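Local coordinates for protein formyltransferase PseJ (Anoxybacillus kamchatkensis G10, PDB 6EDK) that is a formyltransferase-family protein with a Rossmann-like core, in which a pocket holds the bound ligand 1YA, at residues K27-G32 and S60-N65; L56-A61 and I77-I82; P99-A104 and S184-K189. One frame throughout, in Å; residues are numbered along the deposited sequence.

Interaction 1 (K27-G32 and S60-N65); sequences KILLLG and SAILNN
Lys-27 meets the carbonyl oxygen of Asn-65 with its carbon chain, while its ammonium group reaches the loop through a water. Lys-27 CB lies 3.3 Å from Asn-65 O, and Lys-27 CD returns to the same oxygen at 3.3 Å, so the methylenes run alongside the carbonyl. The setting is a Rossmann-like sheet whose parallel strands follow the order 48-52, 27-31, 68-71, 90-94. The connection from 48-52 to 68-71 must therefore pass over 27-31, and here it does so as a loop with a 3-10 turn at 61-63 instead of a helix.

CG opposite the backbone nitrogen (chi1 -178°) directs the lysine chain past Asn-65, and the remaining torsions, all near 180°, keep it extended. At its tip, Lys-27 NZ makes a weak bond of 3.2 Å to water 1, which also lies 2.6 Å from Asn-64 O. A long, weak ion pair with Glu-48 is a further partner of NZ.

Leu-29, two residues along the same face of the strand, supplies the apolar part. The two side chains meet at about a right angle where Leu-29 CD1 touches Ile-62 CG2 at 3.9 Å, while the other branch, Leu-29 CD2, abuts Leu-63 CD2 at 3.8 Å. Leu-63 in turn packs on Ile-82 and Arg-85 of helix 80-85, so it is wedged between strand and helix. The 3-10 turn opens with an ST turn, in which Ile-62 N donates to Ser-60 OG over 3.0 Å at an N-H...O angle of 150°.

Interaction 2 (L56-A61 and I77-I82); sequences LDKKSA and IIHPDI. With 1YA (N-{4-[{[(6S)-2-amino-4-oxo-3,4,5,6,7,8-hexahydropteridin-6-yl]methyl}(formyl)amino]benzoyl}-L-glutamic acid), chain D.
Lys-58 reaches across to Ile-82 and Asp-81 with successive parts of its side chain. At the root, Lys-58 CB rests 3.9 Å from Ile-82 CG1. CG sits between the backbone nitrogen and carbonyl carbon (chi1 73°), which sends the chain over the start of the helix. Lys-58 CD then packs 3.6 Å from Asp-81 CB, and Lys-58 CE passes 3.5 Å from Asp-81 OD2. A bend at the last torsion (chi4 -139°) brings NZ to the carboxylate: Lys-58 NZ and Asp-81 OD2 form a salt bridge of 2.8 Å, the oxygen being met nearly in line with its C-O bond. Both partners lie toward the surface, where solvent would be expected to weaken their attraction.

The acid stands in the first turn of helix 80-85, which has His-79 as its N-cap: Asp-81 N donates to His-79 ND1 at 3.0 Å, approaching somewhat out of the ring plane. On the other segment, Lys-58 belongs to a type I turn from Asp-57 to Ser-60, and Asp-57 OD1 reinforces it with an Asx turn by accepting from Lys-59 N. Nearer the start of segment 56-61 the contact is apolar, with Ile-82 CD1 at 4.0 Å from Leu-56 CB. Water 2 joins Leu-56 O to His-79 N, and water 3 joins Leu-56 N to Ile-77 O.

The segment 77-82 also lines the ligand pocket. Ile-78 N donates to N1 of 1YA over 2.9 Å, almost straight at 172°, and NA2 of 1YA returns a bond to Ile-78 O.

Interaction 3 (P99-A104 and S184-K189); sequences PWNKGA and SYHKLK. With 1YA (N-{4-[{[(6S)-2-amino-4-oxo-3,4,5,6,7,8-hexahydropteridin-6-yl]methyl}(formyl)amino]benzoyl}-L-glutamic acid), chain D.
Ser-184 faces Asn-101 with its hydroxyl turned between its own backbone nitrogen and carbonyl carbon (chi1 55°), and Ser-184 OG there accepts from Asn-101 N at 2.8 Å. This clasp adjoins a short parallel bridge, in which His-186 N donates to Lys-102 O over 3.0 Å and Ala-104 N to His-186 O over 3.0 Å.

Lys-102 folds back instead of extending: with chi3 at -105° and a second bend at chi4, Lys-102 NZ lands on a lone pair of Pro-99 O, 3.2 Å away in the carbonyl plane. The same oxygen accepts from Ser-184 N. Lys-102 CB meets the edge of the Tyr-185 ring, in its plane, 3.8 Å from CD1. Beyond the bridge, Leu-188 N donates to O2 of 1YA at 2.8 Å, so this edge borders the ligand pocket.

Asn-101 and His-186 run side by side in the same direction, amide and ring only 24° apart, with Asn-101 ND2 at the ring edge, 3.4 Å from His-186 CE1. Asn-101 OD1 is hydrogen-bonded to Ser-115 OG and His-186 NE2 to Glu-113 OE1. The His-186 ring stacks on Trp-109, fastening this two-stranded parallel sheet against helix 106-112.

How the interactions relate
From the N terminus, the chain forms strand 27-31, helix 36-43 and strand 48-52 before interaction 1 closes that loop by laying 60-65 back against the first strand. Interaction 2 opens at 56, inside this loop, and closes beyond it at 77-82, after strand 68-71; the two loops therefore cross, sharing Ser-60 and Ala-61. Leu-31 CD1 and Ile-78 CD1 touch at 4.0 Å, joining strand 27-31 to the segment that leads into helix 80-85. Interaction 3 follows in series, returning 184-189 across 79 intervening residues to 99-104. Its nearest atoms lie about 7 Å from interaction 2, yet both touch 1YA, interaction 2 bonding to its pterin end and interaction 3 to its glutamate end.

Interaction 1 (K27-G32 and S60-N65)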
loop_
_atom_site.group_PDB
_atom_site.type_symbol
_atom_site.label_atom_id
_atom_site.label_comp_id
_atom_site.label_asym_id
_atom_site.label_seq_id
_atom_site.Cartn_x
_atom_site.Cartn_y
_atom_site.Cartn_z
ATOM N N LYS A 27 -12.664 -7.628 14.901
ATOM C CA LYS A 27 -11.276 -7.949 15.163
ATOM C C LYS A 27 -10.488 -7.649 13.893
ATOM O O LYS A 27 -10.715 -8.279 12.855
ATOM C CB LYS A 27 -11.137 -9.420 15.570
ATOM C CG LYS A 27 -9.718 -9.809 15.906
ATOM C CD LYS A 27 -9.594 -11.207 16.568
ATOM C CE LYS A 27 -8.161 -11.366 17.100
ATOM N NZ LYS A 27 -7.807 -12.706 17.660
ATOM N N ILE A 28 -9.530 -6.735 13.994
ATOM C CA ILE A 28 -8.736 -6.315 12.823
ATOM C C ILE A 28 -7.320 -6.788 12.962
ATOM O O ILE A 28 -6.700 -6.602 14.009
ATOM C CB ILE A 28 -8.759 -4.779 12.650
ATOM C CG1 ILE A 28 -10.199 -4.294 12.538
ATOM C CG2 ILE A 28 -7.894 -4.408 11.416
ATOM C CD1 ILE A 28 -10.319 -2.786 12.696
ATOM N N LEU A 29 -6.814 -7.402 11.925
ATOM C CA LEU A 29 -5.444 -7.856 11.853
ATOM C C LEU A 29 -4.691 -6.843 10.977
ATOM O O LEU A 29 -5.023 -6.723 9.803
ATOM C CB LEU A 29 -5.337 -9.223 11.201
ATOM C CG LEU A 29 -3.948 -9.767 10.954
ATOM C CD1 LEU A 29 -3.153 -9.857 12.274
ATOM C CD2 LEU A 29 -3.958 -11.160 10.228
ATOM N N LEU A 30 -3.666 -6.225 11.533
ATOM C CA LEU A 30 -2.791 -5.293 10.809
ATOM C C LEU A 30 -1.521 -6.013 10.448
ATOM O O LEU A 30 -0.781 -6.454 11.337
ATOM C CB LEU A 30 -2.520 -4.076 11.691
ATOM C CG LEU A 30 -1.547 -3.000 11.251
ATOM C CD1 LEU A 30 -1.942 -2.435 9.881
ATOM C CD2 LEU A 30 -1.575 -1.918 12.363
ATOM N N LEU A 31 -1.295 -6.195 9.154
ATOM C CA LEU A 31 -0.097 -6.833 8.663
ATOM C C LEU A 31 0.942 -5.788 8.292
ATOM O O LEU A 31 0.625 -4.807 7.579
ATOM C CB LEU A 31 -0.369 -7.710 7.473
ATOM C CG LEU A 31 -1.347 -8.874 7.728
ATOM C CD1 LEU A 31 -1.625 -9.628 6.492
ATOM C CD2 LEU A 31 -0.758 -9.791 8.819
ATOM N N GLY A 32 2.167 -6.018 8.749
ATOM C CA GLY A 32 3.254 -5.091 8.554
ATOM C C GLY A 32 3.854 -4.612 9.854
ATOM O O GLY A 32 3.592 -5.137 10.911
ATOM N N SER A 60 -2.595 -20.679 10.088
ATOM C CA SER A 60 -2.135 -19.916 11.239
ATOM C C SER A 60 -3.283 -19.524 12.149
ATOM O O SER A 60 -4.311 -19.005 11.697
ATOM C CB SER A 60 -1.370 -18.630 10.793
ATOM O OG SER A 60 -1.099 -17.866 11.974
ATOM N N ALA A 61 -3.089 -19.734 13.457
ATOM C CA ALA A 61 -4.077 -19.282 14.418
ATOM C C ALA A 61 -4.182 -17.759 14.495
ATOM O O ALA A 61 -5.173 -17.246 15.036
ATOM C CB ALA A 61 -3.755 -19.858 15.816
ATOM N N ILE A 62 -3.202 -17.034 13.950
ATOM C CA ILE A 62 -3.276 -15.559 13.885
ATOM C C ILE A 62 -4.548 -15.092 13.159
ATOM O O ILE A 62 -5.120 -14.043 13.481
ATOM C CB ILE A 62 -2.008 -15.037 13.184
ATOM C CG1 ILE A 62 -0.733 -15.351 13.982
ATOM C CG2 ILE A 62 -2.063 -13.555 12.965
ATOM C CD1 ILE A 62 -0.605 -14.603 15.294
ATOM N N LEU A 63 -5.026 -15.871 12.207
ATOM C CA LEU A 63 -6.202 -15.566 11.439
ATOM C C LEU A 63 -7.522 -15.907 12.124
ATOM O O LEU A 63 -8.577 -15.472 11.649
ATOM C CB LEU A 63 -6.134 -16.307 10.112
ATOM C CG LEU A 63 -4.956 -15.912 9.232
ATOM C CD1 LEU A 63 -4.849 -16.818 8.047
ATOM C CD2 LEU A 63 -5.111 -14.440 8.769
ATOM N N ASN A 64 -7.516 -16.654 13.224
ATOM C CA ASN A 64 -8.787 -17.087 13.778
ATOM C C ASN A 64 -9.576 -15.884 14.258
ATOM O O ASN A 64 -9.045 -15.006 14.944
ATOM C CB ASN A 64 -8.594 -18.026 14.983
ATOM C CG ASN A 64 -7.867 -19.340 14.634
ATOM O OD1 ASN A 64 -7.742 -19.743 13.494
ATOM N ND2 ASN A 64 -7.415 -20.028 15.678
ATOM N N ASN A 65 -10.869 -15.882 13.960
ATOM C CA ASN A 65 -11.799 -14.876 14.440
ATOM C C ASN A 65 -11.472 -13.460 13.929
ATOM O O ASN A 65 -11.913 -12.461 14.518
ATOM C CB ASN A 65 -11.828 -14.867 15.958
ATOM C CG ASN A 65 -12.301 -16.182 16.529
ATOM O OD1 ASN A 65 -11.650 -16.760 17.403
ATOM N ND2 ASN A 65 -13.421 -16.675 16.011
HETATM O O HOH W 1 -6.683 -15.301 16.103
#

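Interaction 2 (L56-A61 and I77-I82)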
loop_
_atom_site.group_PDB
_atom_site.type_symbol
_atom_site.label_atom_id
_atom_site.label_comp_id
_atom_site.label_asym_id
_atom_site.label_seq_id
_atom_site.Cartn_x
_atom_site.Cartn_y
_atom_site.Cartn_z
ATOM N N LEU A 56 2.461 -16.066 6.763
ATOM C CA LEU A 56 1.204 -16.611 7.233
ATOM C C LEU A 56 0.865 -17.844 6.424
ATOM O O LEU A 56 0.574 -17.743 5.231
ATOM C CB LEU A 56 0.067 -15.607 7.102
ATOM C CG LEU A 56 0.006 -14.511 8.130
ATOM C CD1 LEU A 56 -1.033 -13.551 7.590
ATOM C CD2 LEU A 56 -0.399 -15.041 9.456
ATOM N N ASP A 57 0.876 -19.001 7.077
ATOM C CA ASP A 57 0.235 -20.177 6.516
ATOM C C ASP A 57 -1.250 -19.978 6.660
ATOM O O ASP A 57 -1.728 -19.312 7.600
ATOM C CB ASP A 57 0.714 -21.435 7.279
ATOM C CG ASP A 57 0.216 -22.753 6.647
ATOM O OD1 ASP A 57 -0.969 -23.111 6.839
ATOM O OD2 ASP A 57 1.011 -23.403 5.932
ATOM N N LYS A 58 -2.014 -20.585 5.745
ATOM C CA LYS A 58 -3.463 -20.416 5.815
ATOM C C LYS A 58 -4.076 -21.021 7.068
ATOM O O LYS A 58 -5.209 -20.647 7.430
ATOM C CB LYS A 58 -4.134 -21.021 4.578
ATOM C CG LYS A 58 -4.180 -22.536 4.507
ATOM C CD LYS A 58 -4.717 -22.969 3.122
ATOM C CE LYS A 58 -4.695 -24.476 2.899
ATOM N NZ LYS A 58 -4.251 -24.832 1.497
ATOM N N LYS A 59 -3.361 -21.935 7.744
ATOM C CA LYS A 59 -3.856 -22.506 9.001
ATOM C C LYS A 59 -3.446 -21.710 10.239
ATOM O O LYS A 59 -3.935 -22.018 11.339
ATOM C CB LYS A 59 -3.360 -23.949 9.145
ATOM C CG LYS A 59 -3.893 -24.892 8.073
ATOM C CD LYS A 59 -3.346 -26.335 8.232
ATOM C CE LYS A 59 -1.875 -26.404 7.816
ATOM N NZ LYS A 59 -1.425 -27.808 7.882
ATOM N N SER A 60 -2.595 -20.679 10.088
ATOM C CA SER A 60 -2.135 -19.916 11.239
ATOM C C SER A 60 -3.283 -19.524 12.149
ATOM O O SER A 60 -4.311 -19.005 11.697
ATOM C CB SER A 60 -1.370 -18.630 10.793
ATOM O OG SER A 60 -1.099 -17.866 11.974
ATOM N N ALA A 61 -3.089 -19.734 13.457
ATOM C CA ALA A 61 -4.077 -19.282 14.418
ATOM C C ALA A 61 -4.182 -17.759 14.495
ATOM O O ALA A 61 -5.173 -17.246 15.036
ATOM C CB ALA A 61 -3.755 -19.858 15.816
ATOM N N ILE A 77 3.849 -12.096 0.182
ATOM C CA ILE A 77 2.671 -12.407 -0.611
ATOM C C ILE A 77 1.695 -13.189 0.248
ATOM O O ILE A 77 2.085 -14.140 0.931
ATOM C CB ILE A 77 3.089 -13.186 -1.868
ATOM C CG1 ILE A 77 4.147 -12.358 -2.612
ATOM C CG2 ILE A 77 1.884 -13.495 -2.739
ATOM C CD1 ILE A 77 4.935 -13.114 -3.650
ATOM N N ILE A 78 0.450 -12.770 0.260
ATOM C CA ILE A 78 -0.599 -13.421 1.031
ATOM C C ILE A 78 -1.176 -14.567 0.209
ATOM O O ILE A 78 -1.612 -14.382 -0.940
ATOM C CB ILE A 78 -1.695 -12.425 1.436
ATOM C CG1 ILE A 78 -1.097 -11.376 2.403
ATOM C CG2 ILE A 78 -2.845 -13.122 2.135
ATOM C CD1 ILE A 78 -1.998 -10.183 2.598
ATOM N N HIS A 79 -1.205 -15.750 0.818
ATOM C CA HIS A 79 -1.570 -16.975 0.106
ATOM C C HIS A 79 -2.984 -16.895 -0.449
ATOM O O HIS A 79 -3.875 -16.336 0.192
ATOM C CB HIS A 79 -1.451 -18.149 1.085
ATOM C CG HIS A 79 -1.581 -19.485 0.436
ATOM N ND1 HIS A 79 -2.804 -20.029 0.090
ATOM C CD2 HIS A 79 -0.641 -20.377 0.050
ATOM C CE1 HIS A 79 -2.608 -21.211 -0.463
ATOM N NE2 HIS A 79 -1.308 -21.444 -0.503
ATOM N N PRO A 80 -3.237 -17.470 -1.639
ATOM C CA PRO A 80 -4.557 -17.295 -2.289
ATOM C C PRO A 80 -5.733 -17.839 -1.509
ATOM O O PRO A 80 -6.866 -17.312 -1.605
ATOM C CB PRO A 80 -4.396 -18.039 -3.622
ATOM C CG PRO A 80 -2.931 -18.130 -3.842
ATOM C CD PRO A 80 -2.278 -18.177 -2.506
ATOM N N ASP A 81 -5.506 -18.868 -0.690
ATOM C CA ASP A 81 -6.595 -19.373 0.140
ATOM C C ASP A 81 -6.955 -18.359 1.211
ATOM O O ASP A 81 -8.138 -18.169 1.553
ATOM C CB ASP A 81 -6.197 -20.719 0.743
ATOM C CG ASP A 81 -6.052 -21.821 -0.328
ATOM O OD1 ASP A 81 -6.633 -21.686 -1.426
ATOM O OD2 ASP A 81 -5.349 -22.806 -0.069
ATOM N N ILE A 82 -5.956 -17.648 1.735
ATOM C CA ILE A 82 -6.259 -16.544 2.656
ATOM C C ILE A 82 -7.020 -15.435 1.927
ATOM O O ILE A 82 -8.033 -14.901 2.437
ATOM C CB ILE A 82 -4.952 -16.032 3.277
ATOM C CG1 ILE A 82 -4.228 -17.130 4.086
ATOM C CG2 ILE A 82 -5.211 -14.904 4.229
ATOM C CD1 ILE A 82 -2.864 -16.661 4.627
HETATM N N1 1YA D . -0.288 -10.305 -1.110
HETATM C C2 1YA D . -1.275 -10.491 -2.196
HETATM N NA2 1YA D . -1.747 -11.822 -2.538
HETATM N N3 1YA D . -1.870 -9.339 -2.968
HETATM C C4 1YA D . -1.434 -7.960 -2.713
HETATM O O4 1YA D . -1.939 -7.079 -3.380
HETATM C C4A 1YA D . -0.430 -7.779 -1.626
HETATM N N5 1YA D . -0.047 -6.502 -1.296
HETATM C C6 1YA D . 1.303 -6.429 -0.535
HETATM C C7 1YA D . 1.451 -7.330 0.481
HETATM N N8 1YA D . 1.026 -8.809 0.189
HETATM C C8A 1YA D . 0.126 -8.960 -0.790
HETATM C C9 1YA D . 2.374 -6.629 -1.631
HETATM N N10 1YA D . 3.751 -6.469 -1.126
HETATM C C11 1YA D . 6.721 -9.156 -2.500
HETATM C C12 1YA D . 6.463 -9.092 -1.140
HETATM C C13 1YA D . 5.478 -8.225 -0.679
HETATM C C14 1YA D . 4.794 -7.433 -1.584
HETATM C C15 1YA D . 5.066 -7.494 -2.939
HETATM C C16 1YA D . 6.041 -8.363 -3.399
HETATM C C17 1YA D . 7.822 -10.092 -3.059
HETATM N N 1YA D . 8.727 -9.441 -4.040
HETATM C CA 1YA D . 9.861 -10.129 -4.708
HETATM C CB 1YA D . 9.329 -11.205 -5.687
HETATM C CG 1YA D . 7.867 -10.967 -6.100
HETATM C CD 1YA D . 7.469 -11.785 -7.342
HETATM O OE1 1YA D . 6.380 -11.550 -7.935
HETATM O OE2 1YA D . 8.232 -12.692 -7.766
HETATM C CT 1YA D . 10.727 -9.069 -5.438
HETATM O O2 1YA D . 10.404 -7.842 -5.462
HETATM O O1 1YA D . 11.783 -9.415 -6.021
HETATM C C18 1YA D . 4.156 -5.372 -0.259
HETATM O O5 1YA D . 3.364 -4.573 0.113
HETATM O O 1YA D . 7.925 -11.211 -2.701
HETATM O O HOH W 2 0.160 -15.894 3.223
HETATM O O HOH W 3 2.370 -14.676 3.990
#

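Interaction 3 (P99-A104 and S184-K189)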
loop_
_atom_site.group_PDB
_atom_site.type_symbol
_atom_site.label_atom_id
_atom_site.label_comp_id
_atom_site.label_asym_id
_atom_site.label_seq_id
_atom_site.Cartn_x
_atom_site.Cartn_y
_atom_site.Cartn_z
ATOM N N PRO A 99 -2.998 1.739 -11.813
ATOM C CA PRO A 99 -2.151 0.565 -12.030
ATOM C C PRO A 99 -0.670 0.762 -12.252
ATOM O O PRO A 99 0.032 -0.227 -12.480
ATOM C CB PRO A 99 -2.771 -0.048 -13.305
ATOM C CG PRO A 99 -3.186 1.191 -14.094
ATOM C CD PRO A 99 -3.747 2.115 -13.028
ATOM N N TRP A 100 -0.165 1.997 -12.180
ATOM C CA TRP A 100 1.269 2.217 -12.359
ATOM C C TRP A 100 2.021 1.808 -11.107
ATOM O O TRP A 100 1.528 1.956 -9.982
ATOM C CB TRP A 100 1.549 3.707 -12.713
ATOM C CG TRP A 100 1.016 4.055 -14.048
ATOM C CD1 TRP A 100 1.662 3.878 -15.245
ATOM C CD2 TRP A 100 -0.272 4.571 -14.354
ATOM N NE1 TRP A 100 0.838 4.262 -16.266
ATOM C CE2 TRP A 100 -0.359 4.686 -15.748
ATOM C CE3 TRP A 100 -1.381 4.961 -13.563
ATOM C CZ2 TRP A 100 -1.502 5.161 -16.404
ATOM C CZ3 TRP A 100 -2.507 5.434 -14.196
ATOM C CH2 TRP A 100 -2.583 5.531 -15.596
ATOM N N ASN A 101 3.204 1.247 -11.297
ATOM C CA ASN A 101 4.124 0.946 -10.196
ATOM C C ASN A 101 3.549 -0.006 -9.177
ATOM O O ASN A 101 3.722 0.169 -7.974
ATOM C CB ASN A 101 4.631 2.236 -9.547
ATOM C CG ASN A 101 5.124 3.222 -10.594
ATOM O OD1 ASN A 101 4.656 4.392 -10.713
ATOM N ND2 ASN A 101 6.049 2.757 -11.398
ATOM N N LYS A 102 2.899 -1.067 -9.668
ATOM C CA LYS A 102 2.752 -2.264 -8.867
ATOM C C LYS A 102 4.117 -2.789 -8.440
ATOM O O LYS A 102 5.129 -2.566 -9.090
ATOM C CB LYS A 102 1.980 -3.360 -9.630
ATOM C CG LYS A 102 0.594 -3.075 -10.061
ATOM C CD LYS A 102 0.112 -4.160 -11.062
ATOM C CE LYS A 102 0.099 -3.632 -12.491
ATOM N NZ LYS A 102 -1.298 -3.064 -12.807
ATOM N N GLY A 103 4.144 -3.439 -7.282
ATOM C CA GLY A 103 5.377 -4.021 -6.795
ATOM C C GLY A 103 6.298 -3.114 -6.014
ATOM O O GLY A 103 5.865 -2.280 -5.229
ATOM N N ALA A 104 7.589 -3.239 -6.271
ATOM C CA ALA A 104 8.626 -2.677 -5.439
ATOM C C ALA A 104 9.044 -1.272 -5.859
ATOM O O ALA A 104 8.910 -0.872 -7.021
ATOM C CB ALA A 104 9.853 -3.603 -5.483
ATOM N N SER A 184 2.099 -0.637 -14.743
ATOM C CA SER A 184 3.460 -1.215 -14.725
ATOM C C SER A 184 3.672 -2.031 -13.449
ATOM O O SER A 184 2.897 -1.937 -12.503
ATOM C CB SER A 184 4.517 -0.147 -14.822
ATOM O OG SER A 184 4.344 0.816 -13.794
ATOM N N TYR A 185 4.733 -2.828 -13.445
ATOM C CA TYR A 185 5.098 -3.685 -12.327
ATOM C C TYR A 185 6.606 -3.790 -12.244
ATOM O O TYR A 185 7.255 -3.871 -13.294
ATOM C CB TYR A 185 4.513 -5.075 -12.476
ATOM C CG TYR A 185 5.065 -6.035 -11.421
ATOM C CD1 TYR A 185 4.506 -6.100 -10.169
ATOM C CD2 TYR A 185 6.163 -6.853 -11.693
ATOM C CE1 TYR A 185 5.008 -6.951 -9.198
ATOM C CE2 TYR A 185 6.668 -7.707 -10.734
ATOM C CZ TYR A 185 6.086 -7.762 -9.487
ATOM O OH TYR A 185 6.574 -8.615 -8.507
ATOM N N HIS A 186 7.157 -3.745 -11.017
ATOM C CA HIS A 186 8.585 -3.890 -10.808
ATOM C C HIS A 186 8.864 -4.837 -9.648
ATOM O O HIS A 186 8.120 -4.906 -8.687
ATOM C CB HIS A 186 9.295 -2.554 -10.540
ATOM C CG HIS A 186 8.953 -1.510 -11.545
ATOM N ND1 HIS A 186 7.840 -0.700 -11.430
ATOM C CD2 HIS A 186 9.546 -1.187 -12.716
ATOM C CE1 HIS A 186 7.781 0.098 -12.486
ATOM N NE2 HIS A 186 8.785 -0.190 -13.290
ATOM N N LYS A 187 9.964 -5.566 -9.751
ATOM C CA LYS A 187 10.541 -6.360 -8.677
ATOM C C LYS A 187 11.656 -5.561 -8.018
ATOM O O LYS A 187 12.198 -4.600 -8.589
ATOM C CB LYS A 187 11.149 -7.681 -9.196
ATOM C CG LYS A 187 10.266 -8.550 -10.043
ATOM C CD LYS A 187 11.124 -9.396 -11.013
ATOM C CE LYS A 187 10.590 -10.822 -11.203
ATOM N NZ LYS A 187 9.156 -10.925 -11.648
ATOM N N LEU A 188 12.044 -6.004 -6.818
ATOM C CA LEU A 188 13.070 -5.277 -6.076
ATOM C C LEU A 188 14.373 -5.174 -6.852
ATOM O O LEU A 188 15.064 -4.157 -6.777
ATOM C CB LEU A 188 13.295 -5.960 -4.726
ATOM C CG LEU A 188 13.824 -5.069 -3.605
ATOM C CD1 LEU A 188 12.782 -4.061 -3.142
ATOM C CD2 LEU A 188 14.292 -5.935 -2.422
ATOM N N LYS A 189 14.708 -6.192 -7.640
ATOM C CA LYS A 189 15.997 -6.203 -8.313
ATOM C C LYS A 189 16.050 -5.302 -9.533
ATOM O O LYS A 189 17.151 -4.974 -9.973
ATOM C CB LYS A 189 16.354 -7.644 -8.687
ATOM C CG LYS A 189 16.873 -8.499 -7.499
ATOM C CD LYS A 189 18.359 -8.215 -7.149
ATOM C CE LYS A 189 19.259 -8.249 -8.392
ATOM N NZ LYS A 189 20.683 -8.526 -8.093
HETATM N N1 1YA D . -0.288 -10.305 -1.110
HETATM C C2 1YA D . -1.275 -10.491 -2.196
HETATM N NA2 1YA D . -1.747 -11.822 -2.538
HETATM N N3 1YA D . -1.870 -9.339 -2.968
HETATM C C4 1YA D . -1.434 -7.960 -2.713
HETATM O O4 1YA D . -1.939 -7.079 -3.380
HETATM C C4A 1YA D . -0.430 -7.779 -1.626
HETATM N N5 1YA D . -0.047 -6.502 -1.296
HETATM C C6 1YA D . 1.303 -6.429 -0.535
HETATM C C7 1YA D . 1.451 -7.330 0.481
HETATM N N8 1YA D . 1.026 -8.809 0.189
HETATM C C8A 1YA D . 0.126 -8.960 -0.790
HETATM C C9 1YA D . 2.374 -6.629 -1.631
HETATM N N10 1YA D . 3.751 -6.469 -1.126
HETATM C C11 1YA D . 6.721 -9.156 -2.500
HETATM C C12 1YA D . 6.463 -9.092 -1.140
HETATM C C13 1YA D . 5.478 -8.225 -0.679
HETATM C C14 1YA D . 4.794 -7.433 -1.584
HETATM C C15 1YA D . 5.066 -7.494 -2.939
HETATM C C16 1YA D . 6.041 -8.363 -3.399
HETATM C C17 1YA D . 7.822 -10.092 -3.059
HETATM N N 1YA D . 8.727 -9.441 -4.040
HETATM C CA 1YA D . 9.861 -10.129 -4.708
HETATM C CB 1YA D . 9.329 -11.205 -5.687
HETATM C CG 1YA D . 7.867 -10.967 -6.100
HETATM C CD 1YA D . 7.469 -11.785 -7.342
HETATM O OE1 1YA D . 6.380 -11.550 -7.935
HETATM O OE2 1YA D . 8.232 -12.692 -7.766
HETATM C CT 1YA D . 10.727 -9.069 -5.438
HETATM O O2 1YA D . 10.404 -7.842 -5.462
HETATM O O1 1YA D . 11.783 -9.415 -6.021
HETATM C C18 1YA D . 4.156 -5.372 -0.259
HETATM O O5 1YA D . 3.364 -4.573 0.113
HETATM O O 1YA D . 7.925 -11.211 -2.701
HETATM O O HOH W 4 5.962 2.930 -14.261
HETATM O O HOH W 5 6.984 -0.432 -8.819
#